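Local coordinates for protein (R)-specific secondary-alkylsulfatase (Pseudomonas sp., PDB 4AXH) that hydrolyses (R)-secondary-alkyl sulfates to (S)-alcohols and sulfate with inversion of configuration, using zinc ions, at residues M316-T321 with S415-L420; V327-A332 with Y428-G433; R373-F378 with S401-E406; H394-E399 with T422-V427. One frame throughout, in Å; residues are numbered along the deposited sequence.

Interaction 1 (M316-T321 with S415-L420)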
loop_
_atom_site.group_PDB
_atom_site.type_symbol
_atom_site.label_atom_id
_atom_site.label_comp_id
_atom_site.label_asym_id
_atom_site.label_seq_id
_atom_site.Cartn_x
_atom_site.Cartn_y
_atom_site.Cartn_z
ATOM N N MET A 316 7.858 11.491 15.168
ATOM C CA MET A 316 7.564 11.038 13.816
ATOM C C MET A 316 6.372 10.106 13.934
ATOM O O MET A 316 6.340 9.293 14.858
ATOM C CB MET A 316 8.767 10.284 13.213
ATOM C CG MET A 316 8.566 9.960 11.746
ATOM S SD MET A 316 9.922 9.075 10.977
ATOM C CE MET A 316 10.881 10.425 10.231
ATOM N N HIS A 317 5.363 10.257 13.064
ATOM C CA HIS A 317 4.192 9.365 13.121
ATOM C C HIS A 317 4.422 8.179 12.175
ATOM O O HIS A 317 5.481 8.094 11.519
ATOM C CB HIS A 317 2.900 10.130 12.781
ATOM C CG HIS A 317 1.660 9.684 13.506
ATOM N ND1 HIS A 317 1.362 8.327 13.695
ATOM C CD2 HIS A 317 0.642 10.429 14.005
ATOM C CE1 HIS A 317 0.187 8.295 14.310
ATOM N NE2 HIS A 317 -0.293 9.531 14.517
ATOM N N ASN A 318 3.466 7.247 12.113
ATOM C CA ASN A 318 3.635 6.073 11.259
ATOM C C ASN A 318 3.066 6.252 9.870
ATOM O O ASN A 318 1.977 6.800 9.720
ATOM C CB ASN A 318 2.958 4.861 11.892
ATOM C CG ASN A 318 3.682 4.263 13.068
ATOM O OD1 ASN A 318 4.844 3.763 12.975
ATOM N ND2 ASN A 318 2.959 4.190 14.176
ATOM N N LEU A 319 3.766 5.729 8.863
ATOM C CA LEU A 319 3.244 5.651 7.504
ATOM C C LEU A 319 2.640 4.232 7.379
ATOM O O LEU A 319 1.739 4.000 6.573
ATOM C CB LEU A 319 4.323 5.922 6.429
ATOM C CG LEU A 319 4.800 7.355 6.371
ATOM C CD1 LEU A 319 5.967 7.502 5.422
ATOM C CD2 LEU A 319 3.653 8.326 6.041
ATOM N N LEU A 320 3.139 3.301 8.218
ATOM C CA LEU A 320 2.715 1.908 8.354
ATOM C C LEU A 320 2.723 1.535 9.830
ATOM O O LEU A 320 3.795 1.211 10.367
ATOM C CB LEU A 320 3.604 0.918 7.524
ATOM C CG LEU A 320 3.134 -0.550 7.494
ATOM C CD1 LEU A 320 1.979 -0.733 6.539
ATOM C CD2 LEU A 320 4.246 -1.484 7.101
ATOM N N THR A 321 1.541 1.563 10.481
ATOM C CA THR A 321 1.427 1.197 11.895
ATOM C C THR A 321 1.846 -0.270 12.178
ATOM O O THR A 321 1.587 -1.156 11.357
ATOM C CB THR A 321 0.175 1.772 12.596
ATOM O OG1 THR A 321 -0.106 1.032 13.775
ATOM C CG2 THR A 321 -1.030 1.803 11.742
ATOM N N SER A 415 12.305 9.650 16.100
ATOM C CA SER A 415 11.610 8.385 15.844
ATOM C C SER A 415 11.066 7.695 17.117
ATOM O O SER A 415 11.479 6.596 17.450
ATOM C CB SER A 415 12.517 7.466 15.047
ATOM O OG SER A 415 12.814 8.103 13.818
ATOM N N TYR A 416 10.135 8.340 17.810
ATOM C CA TYR A 416 9.558 7.805 19.048
ATOM C C TYR A 416 8.317 6.960 18.827
ATOM O O TYR A 416 8.027 6.118 19.657
ATOM C CB TYR A 416 9.186 8.942 20.001
ATOM C CG TYR A 416 10.327 9.827 20.467
ATOM C CD1 TYR A 416 11.443 9.288 21.095
ATOM C CD2 TYR A 416 10.233 11.214 20.392
ATOM C CE1 TYR A 416 12.474 10.102 21.571
ATOM C CE2 TYR A 416 11.242 12.041 20.897
ATOM C CZ TYR A 416 12.360 11.479 21.491
ATOM O OH TYR A 416 13.361 12.284 21.988
ATOM N N TYR A 417 7.543 7.228 17.772
ATOM C CA TYR A 417 6.313 6.503 17.466
ATOM C C TYR A 417 6.522 5.837 16.150
ATOM O O TYR A 417 6.703 4.622 16.102
ATOM C CB TYR A 417 5.119 7.473 17.415
ATOM C CG TYR A 417 3.787 6.790 17.598
ATOM C CD1 TYR A 417 3.387 6.328 18.843
ATOM C CD2 TYR A 417 2.894 6.657 16.533
ATOM C CE1 TYR A 417 2.154 5.704 19.024
ATOM C CE2 TYR A 417 1.661 6.041 16.701
ATOM C CZ TYR A 417 1.299 5.546 17.946
ATOM O OH TYR A 417 0.087 4.914 18.136
ATOM N N GLY A 418 6.588 6.634 15.094
ATOM C CA GLY A 418 6.944 6.149 13.767
ATOM C C GLY A 418 8.445 5.907 13.727
ATOM O O GLY A 418 9.199 6.433 14.560
ATOM N N ALA A 419 8.906 5.102 12.789
ATOM C CA ALA A 419 10.334 4.904 12.690
ATOM C C ALA A 419 10.803 5.320 11.298
ATOM O O ALA A 419 10.080 5.103 10.317
ATOM C CB ALA A 419 10.680 3.476 12.986
ATOM N N LEU A 420 11.973 5.991 11.221
ATOM C CA LEU A 420 12.525 6.465 9.951
ATOM C C LEU A 420 12.817 5.294 9.018
ATOM O O LEU A 420 12.431 5.333 7.847
ATOM C CB LEU A 420 13.749 7.385 10.175
ATOM C CG LEU A 420 14.725 7.638 9.002
ATOM C CD1 LEU A 420 14.146 8.549 7.960
ATOM C CD2 LEU A 420 16.016 8.208 9.521
#
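M316 and G418 join two irregular loops by a backbone bond, next to the closest backbone approach, that of N318 to G418. G418 N donates to M316 O at 2.7 Å with an N-H...O angle of 159°. Having no side chain, G418 lets the next carbonyl come in as well: H317 O lies 3.3 Å from G418 CA in a CA-H...O contact. This backbone seam is the densely packed, buried part of the contact. M316 runs along it extended from its first torsion (chi1 -172°) as far as SD, which reaches 3.7 Å from L420 N; a bend at chi3 then turns CE toward L420 CB. Beside the seam, the rings of Y417 and H317 project in the same direction from their loops and form an offset edge-to-face pair; the tyrosine edge is directed at the imidazole face, centroids 5.2 Å apart and planes at 89°. The N318 amide lies across the tyrosine, its ND2 3.4 Å from Y417 CE2. N318 N also donates to H317 ND1, 2.8 Å away and nearly in the ring plane, which limits rotation of the imidazole. The looser margin is at S415, partly exposed, whose OG comes no nearer than 4.2 Å to M316 SD. H317 NE2 makes a weak hydrogen bond to the zinc ligand E291, a second-shell link, and N318 and Y417 both bind sulfate. This is consistent with the two loops lining one side of the sulfate pocket beside the zinc centre of a metallo-beta-lactamase-type sulfatase.

Interaction 2 (V327-A332 with Y428-G433)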
loop_
_atom_site.group_PDB
_atom_site.type_symbol
_atom_site.label_atom_id
_atom_site.label_comp_id
_atom_site.label_asym_id
_atom_site.label_seq_id
_atom_site.Cartn_x
_atom_site.Cartn_y
_atom_site.Cartn_z
ATOM N N VAL A 327 -0.871 1.414 4.056
ATOM C CA VAL A 327 0.101 2.512 4.027
ATOM C C VAL A 327 -0.578 3.856 3.861
ATOM O O VAL A 327 -1.591 3.950 3.174
ATOM C CB VAL A 327 1.201 2.367 2.955
ATOM C CG1 VAL A 327 2.494 1.849 3.540
ATOM C CG2 VAL A 327 0.751 1.529 1.770
ATOM N N ARG A 328 0.011 4.893 4.457
ATOM C CA ARG A 328 -0.453 6.274 4.375
ATOM C C ARG A 328 0.348 7.030 3.311
ATOM O O ARG A 328 1.405 6.558 2.880
ATOM C CB ARG A 328 -0.342 6.956 5.747
ATOM C CG ARG A 328 -1.352 6.432 6.694
ATOM C CD ARG A 328 -0.859 6.543 8.082
ATOM N NE ARG A 328 -1.937 6.293 9.057
ATOM C CZ ARG A 328 -1.737 6.146 10.368
ATOM N NH1 ARG A 328 -0.500 6.231 10.877
ATOM N NH2 ARG A 328 -2.768 5.895 11.181
ATOM N N ASP A 329 -0.190 8.164 2.845
ATOM C CA ASP A 329 0.459 8.993 1.827
ATOM C C ASP A 329 1.158 10.194 2.495
ATOM O O ASP A 329 0.505 11.212 2.850
ATOM C CB ASP A 329 -0.562 9.457 0.761
ATOM C CG ASP A 329 0.016 10.244 -0.400
ATOM O OD1 ASP A 329 1.275 10.362 -0.481
ATOM O OD2 ASP A 329 -0.782 10.721 -1.247
ATOM N N ALA A 330 2.513 10.079 2.595
ATOM C CA ALA A 330 3.403 11.120 3.140
ATOM C C ALA A 330 3.325 12.395 2.314
ATOM O O ALA A 330 3.362 13.484 2.899
ATOM C CB ALA A 330 4.844 10.619 3.220
ATOM N N LYS A 331 3.153 12.266 0.970
ATOM C CA LYS A 331 3.016 13.412 0.057
ATOM C C LYS A 331 1.777 14.258 0.408
ATOM O O LYS A 331 1.875 15.479 0.512
ATOM C CB LYS A 331 3.024 12.948 -1.426
ATOM C CG LYS A 331 2.486 13.955 -2.446
ATOM C CD LYS A 331 3.510 14.349 -3.517
ATOM C CE LYS A 331 4.278 15.620 -3.180
ATOM N NZ LYS A 331 5.383 15.384 -2.205
ATOM N N ALA A 332 0.639 13.594 0.639
ATOM C CA ALA A 332 -0.604 14.289 0.985
ATOM C C ALA A 332 -0.519 14.900 2.389
ATOM O O ALA A 332 -0.966 16.036 2.620
ATOM C CB ALA A 332 -1.792 13.332 0.867
ATOM N N TYR A 428 8.593 2.579 -0.068
ATOM C CA TYR A 428 8.974 1.560 -1.034
ATOM C C TYR A 428 7.791 0.621 -1.254
ATOM O O TYR A 428 7.434 0.420 -2.405
ATOM C CB TYR A 428 10.210 0.784 -0.577
ATOM C CG TYR A 428 10.773 -0.148 -1.626
ATOM C CD1 TYR A 428 10.245 -1.429 -1.813
ATOM C CD2 TYR A 428 11.844 0.239 -2.428
ATOM C CE1 TYR A 428 10.775 -2.297 -2.770
ATOM C CE2 TYR A 428 12.377 -0.620 -3.391
ATOM C CZ TYR A 428 11.846 -1.886 -3.552
ATOM O OH TYR A 428 12.391 -2.713 -4.502
ATOM N N GLN A 429 7.178 0.074 -0.171
ATOM C CA GLN A 429 5.982 -0.788 -0.217
ATOM C C GLN A 429 4.826 -0.077 -0.957
ATOM O O GLN A 429 4.241 -0.653 -1.884
ATOM C CB GLN A 429 5.532 -1.186 1.219
ATOM C CG GLN A 429 4.116 -1.807 1.296
ATOM C CD GLN A 429 3.547 -1.916 2.702
ATOM O OE1 GLN A 429 4.225 -2.354 3.642
ATOM N NE2 GLN A 429 2.266 -1.591 2.857
ATOM N N ARG A 430 4.506 1.171 -0.541
ATOM C CA ARG A 430 3.439 1.959 -1.156
ATOM C C ARG A 430 3.594 2.155 -2.687
ATOM O O ARG A 430 2.628 1.956 -3.405
ATOM C CB ARG A 430 3.142 3.263 -0.370
ATOM C CG ARG A 430 2.867 4.499 -1.218
ATOM C CD ARG A 430 1.693 5.360 -0.781
ATOM N NE ARG A 430 1.522 6.415 -1.780
ATOM C CZ ARG A 430 0.361 6.913 -2.190
ATOM N NH1 ARG A 430 -0.777 6.470 -1.677
ATOM N NH2 ARG A 430 0.329 7.849 -3.134
ATOM N N TYR A 431 4.795 2.491 -3.177
ATOM C CA TYR A 431 5.019 2.752 -4.604
ATOM C C TYR A 431 5.445 1.527 -5.392
ATOM O O TYR A 431 5.203 1.480 -6.596
ATOM C CB TYR A 431 6.050 3.893 -4.827
ATOM C CG TYR A 431 5.552 5.277 -4.497
ATOM C CD1 TYR A 431 4.751 5.983 -5.386
ATOM C CD2 TYR A 431 5.891 5.893 -3.293
ATOM C CE1 TYR A 431 4.271 7.261 -5.076
ATOM C CE2 TYR A 431 5.451 7.186 -2.989
ATOM C CZ TYR A 431 4.644 7.874 -3.885
ATOM O OH TYR A 431 4.163 9.139 -3.549
ATOM N N LEU A 432 6.143 0.583 -4.759
ATOM C CA LEU A 432 6.623 -0.606 -5.481
ATOM C C LEU A 432 6.104 -1.956 -4.913
ATOM O O LEU A 432 5.727 -2.847 -5.687
ATOM C CB LEU A 432 8.151 -0.600 -5.673
ATOM C CG LEU A 432 8.750 0.635 -6.401
ATOM C CD1 LEU A 432 10.278 0.588 -6.427
ATOM C CD2 LEU A 432 8.214 0.807 -7.818
ATOM N N GLY A 433 6.080 -2.084 -3.592
ATOM C CA GLY A 433 5.606 -3.300 -2.948
ATOM C C GLY A 433 6.678 -4.090 -2.245
ATOM O O GLY A 433 7.859 -3.738 -2.320
#
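The R430 guanidinium carries the carboxylate of D329 stacked on one face, the two planes only 14° apart and D329 CG offset toward the rim. D329 is the N-cap of helix 330-344, and the stack couples the start of that helix to the C-terminal end of helix 420-431. D329 OD2 sits above the guanidinium, 3.6 Å from R430 NH2, and none of the arginine's hydrogens is aimed at it, leaving a long salt bridge that works through charge alone. R430 NH2 has a further long, weak ion pair with E326 of the second subunit. Nearer its root, R430 CG rests over one face of the neighbouring Y431 ring, whose hydroxyl is hydrogen-bonded to N380 OD1 of helix 362-388. As the cap, D329 OD1 accepts weakly from K331 N at 3.0 Å and from A332 N at 3.5 Å. D329 CG lies anti to its own backbone nitrogen (chi1 -176°), which swings the carboxylate beside the first turn and leaves it stacked on the arginine. Between the helices, R328 turns away and gives NH1 to N318 O at the sulfate site. The apolar half is made by V327, pointing toward helix 420-431, with CG2 3.6 Å from R430 CB. Q429, whose OE1 accepts from F434 N of the second subunit, rests its NE2 against both methyls of V327, 3.5 Å from CG1.

Interaction 3 (R373-F378 with S401-E406)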
loop_
_atom_site.group_PDB
_atom_site.type_symbol
_atom_site.label_atom_id
_atom_site.label_comp_id
_atom_site.label_asym_id
_atom_site.label_seq_id
_atom_site.Cartn_x
_atom_site.Cartn_y
_atom_site.Cartn_z
ATOM N N ARG A 373 6.194 19.415 7.958
ATOM C CA ARG A 373 5.976 19.370 6.511
ATOM C C ARG A 373 7.191 18.772 5.828
ATOM O O ARG A 373 7.063 17.747 5.190
ATOM C CB ARG A 373 5.702 20.790 5.951
ATOM C CG ARG A 373 5.777 20.850 4.424
ATOM C CD ARG A 373 6.140 22.215 3.908
ATOM N NE ARG A 373 7.535 22.564 4.158
ATOM C CZ ARG A 373 7.972 23.807 4.314
ATOM N NH1 ARG A 373 7.136 24.823 4.237
ATOM N NH2 ARG A 373 9.253 24.039 4.557
ATOM N N ASP A 374 8.367 19.368 6.029
ATOM C CA ASP A 374 9.640 18.907 5.487
ATOM C C ASP A 374 9.958 17.445 5.827
ATOM O O ASP A 374 10.517 16.772 4.973
ATOM C CB ASP A 374 10.798 19.810 5.960
ATOM C CG ASP A 374 10.869 21.196 5.354
ATOM O OD1 ASP A 374 10.132 21.461 4.371
ATOM O OD2 ASP A 374 11.677 22.015 5.848
ATOM N N MET A 375 9.622 16.966 7.056
ATOM C CA MET A 375 9.883 15.579 7.498
ATOM C C MET A 375 9.123 14.566 6.657
ATOM O O MET A 375 9.708 13.568 6.234
ATOM C CB MET A 375 9.611 15.411 8.986
ATOM C CG MET A 375 9.693 13.995 9.472
ATOM S SD MET A 375 9.295 13.727 11.218
ATOM C CE MET A 375 7.765 14.557 11.408
ATOM N N TYR A 376 7.844 14.855 6.371
ATOM C CA TYR A 376 7.026 13.975 5.561
ATOM C C TYR A 376 7.381 14.018 4.100
ATOM O O TYR A 376 7.508 12.947 3.489
ATOM C CB TYR A 376 5.519 14.136 5.860
ATOM C CG TYR A 376 5.173 13.681 7.266
ATOM C CD1 TYR A 376 5.276 12.339 7.630
ATOM C CD2 TYR A 376 4.861 14.603 8.258
ATOM C CE1 TYR A 376 5.058 11.927 8.940
ATOM C CE2 TYR A 376 4.615 14.198 9.566
ATOM C CZ TYR A 376 4.707 12.854 9.901
ATOM O OH TYR A 376 4.448 12.423 11.185
ATOM N N ALA A 377 7.639 15.229 3.544
ATOM C CA ALA A 377 8.034 15.359 2.136
ATOM C C ALA A 377 9.357 14.678 1.913
ATOM O O ALA A 377 9.523 14.023 0.881
ATOM C CB ALA A 377 8.105 16.812 1.716
ATOM N N PHE A 378 10.265 14.726 2.914
ATOM C CA PHE A 378 11.556 14.050 2.826
ATOM C C PHE A 378 11.357 12.528 2.726
ATOM O O PHE A 378 12.005 11.857 1.917
ATOM C CB PHE A 378 12.468 14.399 4.014
ATOM C CG PHE A 378 13.674 13.516 4.166
ATOM C CD1 PHE A 378 14.762 13.645 3.305
ATOM C CD2 PHE A 378 13.715 12.523 5.146
ATOM C CE1 PHE A 378 15.896 12.820 3.442
ATOM C CE2 PHE A 378 14.830 11.673 5.261
ATOM C CZ PHE A 378 15.916 11.830 4.401
ATOM N N SER A 401 19.321 6.625 7.684
ATOM C CA SER A 401 19.824 6.843 9.068
ATOM C C SER A 401 19.459 8.137 9.813
ATOM O O SER A 401 19.196 8.053 11.020
ATOM C CB SER A 401 21.306 6.494 9.241
ATOM O OG SER A 401 22.203 7.490 8.769
ATOM N N LYS A 402 19.430 9.324 9.128
ATOM C CA LYS A 402 19.074 10.599 9.766
ATOM C C LYS A 402 18.202 11.496 8.888
ATOM O O LYS A 402 18.229 11.394 7.685
ATOM C CB LYS A 402 20.331 11.347 10.238
ATOM C CG LYS A 402 20.951 10.779 11.520
ATOM C CD LYS A 402 22.365 11.291 11.727
ATOM C CE LYS A 402 22.935 10.906 13.073
ATOM N NZ LYS A 402 24.385 11.230 13.157
ATOM N N LEU A 403 17.430 12.368 9.493
ATOM C CA LEU A 403 16.649 13.366 8.763
ATOM C C LEU A 403 17.670 14.464 8.306
ATOM O O LEU A 403 18.754 14.626 8.924
ATOM C CB LEU A 403 15.558 13.992 9.650
ATOM C CG LEU A 403 14.373 13.105 10.015
ATOM C CD1 LEU A 403 13.448 13.782 10.919
ATOM C CD2 LEU A 403 13.685 12.516 8.797
ATOM N N PRO A 404 17.379 15.218 7.234
ATOM C CA PRO A 404 18.397 16.163 6.741
ATOM C C PRO A 404 18.460 17.500 7.458
ATOM O O PRO A 404 17.469 17.923 8.054
ATOM C CB PRO A 404 18.002 16.355 5.272
ATOM C CG PRO A 404 16.503 16.157 5.240
ATOM C CD PRO A 404 16.174 15.189 6.359
ATOM N N GLY A 405 19.602 18.183 7.307
ATOM C CA GLY A 405 19.860 19.524 7.809
ATOM C C GLY A 405 19.596 19.661 9.279
ATOM O O GLY A 405 20.085 18.852 10.085
ATOM N N GLU A 406 18.750 20.649 9.619
ATOM C CA GLU A 406 18.357 20.968 11.010
ATOM C C GLU A 406 17.326 20.019 11.609
ATOM O O GLU A 406 17.142 20.004 12.832
ATOM C CB GLU A 406 17.959 22.458 11.145
ATOM C CG GLU A 406 19.023 23.473 10.684
ATOM C CD GLU A 406 20.475 23.192 11.051
ATOM O OE1 GLU A 406 20.817 23.208 12.262
ATOM O OE2 GLU A 406 21.265 22.916 10.116
#
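On the helical turn whose F378 ring packs against P404, D374 OD1 is gripped by two nitrogens of the preceding arginine, R373 NH2 at 2.7 Å and R373 NE at 2.8 Å. The contact is helix-to-loop packing: helix 362-388 receives on one side the extended connection 401-406 that leaves helix 393-400. Both N-H groups of R373 reach D374 OD1 from the same face of the carboxylate plane, and the oxygen itself lies almost in the guanidinium plane, a side-on salt bridge closing on one atom. The other oxygen, D374 OD2, pairs with R588 of the second subunit, so the carboxylate is shared between two arginines at the dimer interface. L403 divides its two methyls between neighbouring side chains of the helix. L403 CD1 meets M375 CG at 4.0 Å, while L403 CD2 reaches F378 CD2 at 3.7 Å. Both M375 and L403 also touch M316 of the loop near the sulfate site. A chi1 of 167° swings the F378 ring away from its own backbone nitrogen and toward the loop; V591 of the second subunit packs on it as well, and T562 of that subunit touches P404. The proline faces F378 from the loop side and presents its CD-CG edge to the aromatic face in a CH-pi contact, with P404 CD over the centre, 3.5 Å from the F378 ring centroid and 5° off its normal.

Interaction 4 (H394-E399 with T422-V427)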
loop_
_atom_site.group_PDB
_atom_site.type_symbol
_atom_site.label_atom_id
_atom_site.label_comp_id
_atom_site.label_asym_id
_atom_site.label_seq_id
_atom_site.Cartn_x
_atom_site.Cartn_y
_atom_site.Cartn_z
ATOM N N HIS A 394 15.336 -2.226 2.099
ATOM C CA HIS A 394 16.281 -2.346 3.215
ATOM C C HIS A 394 17.548 -1.577 3.007
ATOM O O HIS A 394 18.139 -1.113 3.988
ATOM C CB HIS A 394 16.563 -3.801 3.554
ATOM C CG HIS A 394 15.327 -4.539 3.901
ATOM N ND1 HIS A 394 14.552 -4.161 4.971
ATOM C CD2 HIS A 394 14.753 -5.597 3.287
ATOM C CE1 HIS A 394 13.515 -4.985 4.961
ATOM N NE2 HIS A 394 13.607 -5.878 3.978
ATOM N N GLU A 395 17.985 -1.467 1.732
ATOM C CA GLU A 395 19.160 -0.713 1.282
ATOM C C GLU A 395 18.879 0.754 1.624
ATOM O O GLU A 395 19.745 1.394 2.215
ATOM C CB GLU A 395 19.346 -0.864 -0.238
ATOM C CG GLU A 395 20.673 -1.440 -0.681
ATOM C CD GLU A 395 20.584 -2.314 -1.925
ATOM O OE1 GLU A 395 20.051 -1.838 -2.955
ATOM O OE2 GLU A 395 21.049 -3.479 -1.869
ATOM N N ILE A 396 17.662 1.269 1.304
ATOM C CA ILE A 396 17.284 2.642 1.625
ATOM C C ILE A 396 17.201 2.912 3.143
ATOM O O ILE A 396 17.668 3.967 3.601
ATOM C CB ILE A 396 16.204 3.316 0.754
ATOM C CG1 ILE A 396 15.063 3.822 1.589
ATOM C CG2 ILE A 396 15.724 2.497 -0.475
ATOM C CD1 ILE A 396 13.893 4.277 0.832
ATOM N N ALA A 397 16.699 1.938 3.940
ATOM C CA ALA A 397 16.658 2.101 5.396
ATOM C C ALA A 397 18.090 2.241 5.978
ATOM O O ALA A 397 18.308 3.042 6.884
ATOM C CB ALA A 397 15.936 0.932 6.024
ATOM N N ALA A 398 19.065 1.512 5.431
ATOM C CA ALA A 398 20.486 1.568 5.863
ATOM C C ALA A 398 21.206 2.838 5.366
ATOM O O ALA A 398 22.079 3.374 6.049
ATOM C CB ALA A 398 21.229 0.345 5.379
ATOM N N GLU A 399 20.849 3.313 4.177
ATOM C CA GLU A 399 21.473 4.503 3.618
ATOM C C GLU A 399 21.026 5.762 4.304
ATOM O O GLU A 399 21.862 6.608 4.580
ATOM C CB GLU A 399 21.275 4.596 2.094
ATOM C CG GLU A 399 22.223 3.680 1.314
ATOM C CD GLU A 399 23.687 4.091 1.203
ATOM O OE1 GLU A 399 23.971 5.178 0.643
ATOM O OE2 GLU A 399 24.552 3.306 1.654
ATOM N N THR A 422 11.370 2.141 9.148
ATOM C CA THR A 422 10.059 1.563 8.837
ATOM C C THR A 422 9.340 2.373 7.763
ATOM O O THR A 422 8.860 1.784 6.785
ATOM C CB THR A 422 9.237 1.470 10.123
ATOM O OG1 THR A 422 10.007 0.796 11.114
ATOM C CG2 THR A 422 7.865 0.823 9.918
ATOM N N ASN A 423 9.278 3.721 7.948
ATOM C CA ASN A 423 8.625 4.657 7.046
ATOM C C ASN A 423 9.264 4.713 5.689
ATOM O O ASN A 423 8.531 4.797 4.709
ATOM C CB ASN A 423 8.511 6.037 7.671
ATOM C CG ASN A 423 7.434 6.123 8.733
ATOM O OD1 ASN A 423 6.528 5.260 8.838
ATOM N ND2 ASN A 423 7.506 7.180 9.544
ATOM N N LEU A 424 10.608 4.651 5.610
ATOM C CA LEU A 424 11.302 4.614 4.303
ATOM C C LEU A 424 10.942 3.309 3.570
ATOM O O LEU A 424 10.602 3.339 2.387
ATOM C CB LEU A 424 12.836 4.743 4.440
ATOM C CG LEU A 424 13.382 6.077 4.943
ATOM C CD1 LEU A 424 14.784 5.920 5.369
ATOM C CD2 LEU A 424 13.267 7.193 3.899
ATOM N N ARG A 425 10.935 2.185 4.308
ATOM C CA ARG A 425 10.551 0.868 3.796
ATOM C C ARG A 425 9.096 0.936 3.335
ATOM O O ARG A 425 8.811 0.496 2.234
ATOM C CB ARG A 425 10.825 -0.243 4.853
ATOM C CG ARG A 425 12.339 -0.478 5.060
ATOM C CD ARG A 425 12.750 -1.685 5.884
ATOM N NE ARG A 425 12.854 -1.371 7.298
ATOM C CZ ARG A 425 13.942 -1.519 8.042
ATOM N NH1 ARG A 425 15.042 -2.046 7.526
ATOM N NH2 ARG A 425 13.929 -1.172 9.313
ATOM N N ALA A 426 8.218 1.613 4.114
ATOM C CA ALA A 426 6.800 1.828 3.816
ATOM C C ALA A 426 6.563 2.548 2.494
ATOM O O ALA A 426 5.646 2.159 1.755
ATOM C CB ALA A 426 6.093 2.572 4.974
ATOM N N VAL A 427 7.351 3.625 2.211
ATOM C CA VAL A 427 7.248 4.425 0.948
ATOM C C VAL A 427 7.594 3.477 -0.249
ATOM O O VAL A 427 6.916 3.528 -1.271
ATOM C CB VAL A 427 8.066 5.770 0.941
ATOM C CG1 VAL A 427 7.865 6.564 -0.356
ATOM C CG2 VAL A 427 7.700 6.649 2.136
#
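L424 is the first residue of 422-427 to meet helix 393-400 in earnest, its side chain set at a slant to that of I396. L424 CB lies 3.7 Å from I396 CG1, and the ethyl end of the isoleucine continues over the same turn, I396 CD1 coming within 3.8 Å of L424 O. The leucine's CD1 reaches back across the interface to I396 O, at 3.9 Å. Its backbone is also the closest to the partner, facing A397. R425 follows and carries the polar half of the contact. Its chain bends at chi3 (-90°), which folds the guanidinium across A397, whose CB sits over one face, 3.5 Å from R425 NH1. The same bend puts NH1 at the edge of the H394 ring and in its plane, where it donates a weak hydrogen bond to H394 ND1 at 3.4 Å; the imidazole and guanidinium planes are 55° apart. These side chains lie between two helices of the alkylsulfatase dimerisation region that run roughly antiparallel, their axes 8.5 Å apart and their directions 143° from one another. The stronger partner of the arginine is D443 of the second subunit, salt-bridged to R425 NH2, and P444 of that subunit packs on both R425 and H394. Helix 362-388 lies against the apolar half, touching L424 through L379 and I396 through A383.

How the interactions relate
Interaction 1 lies nearest the catalytic centre, with the side chain of H317 about 5 Å from a zinc ion, and the other three adjoin it. R328 of interaction 2 joins the sulfate loop through its backbone, R328 N to L319 O at 2.9 Å, a probable hydrogen bond. N423, on the helix shared by interactions 2 and 4, holds the same loop through OD1 to L319 N (2.8 Å) and ND2 to H317 O (3.0 Å). From interaction 3, Y376 OH meets H317 N at 3.0 Å. Interactions 2, 3 and 4 all touch the second subunit, so helices 362-388 and 420-431 connect the dimer interface with the sulfate-binding loop.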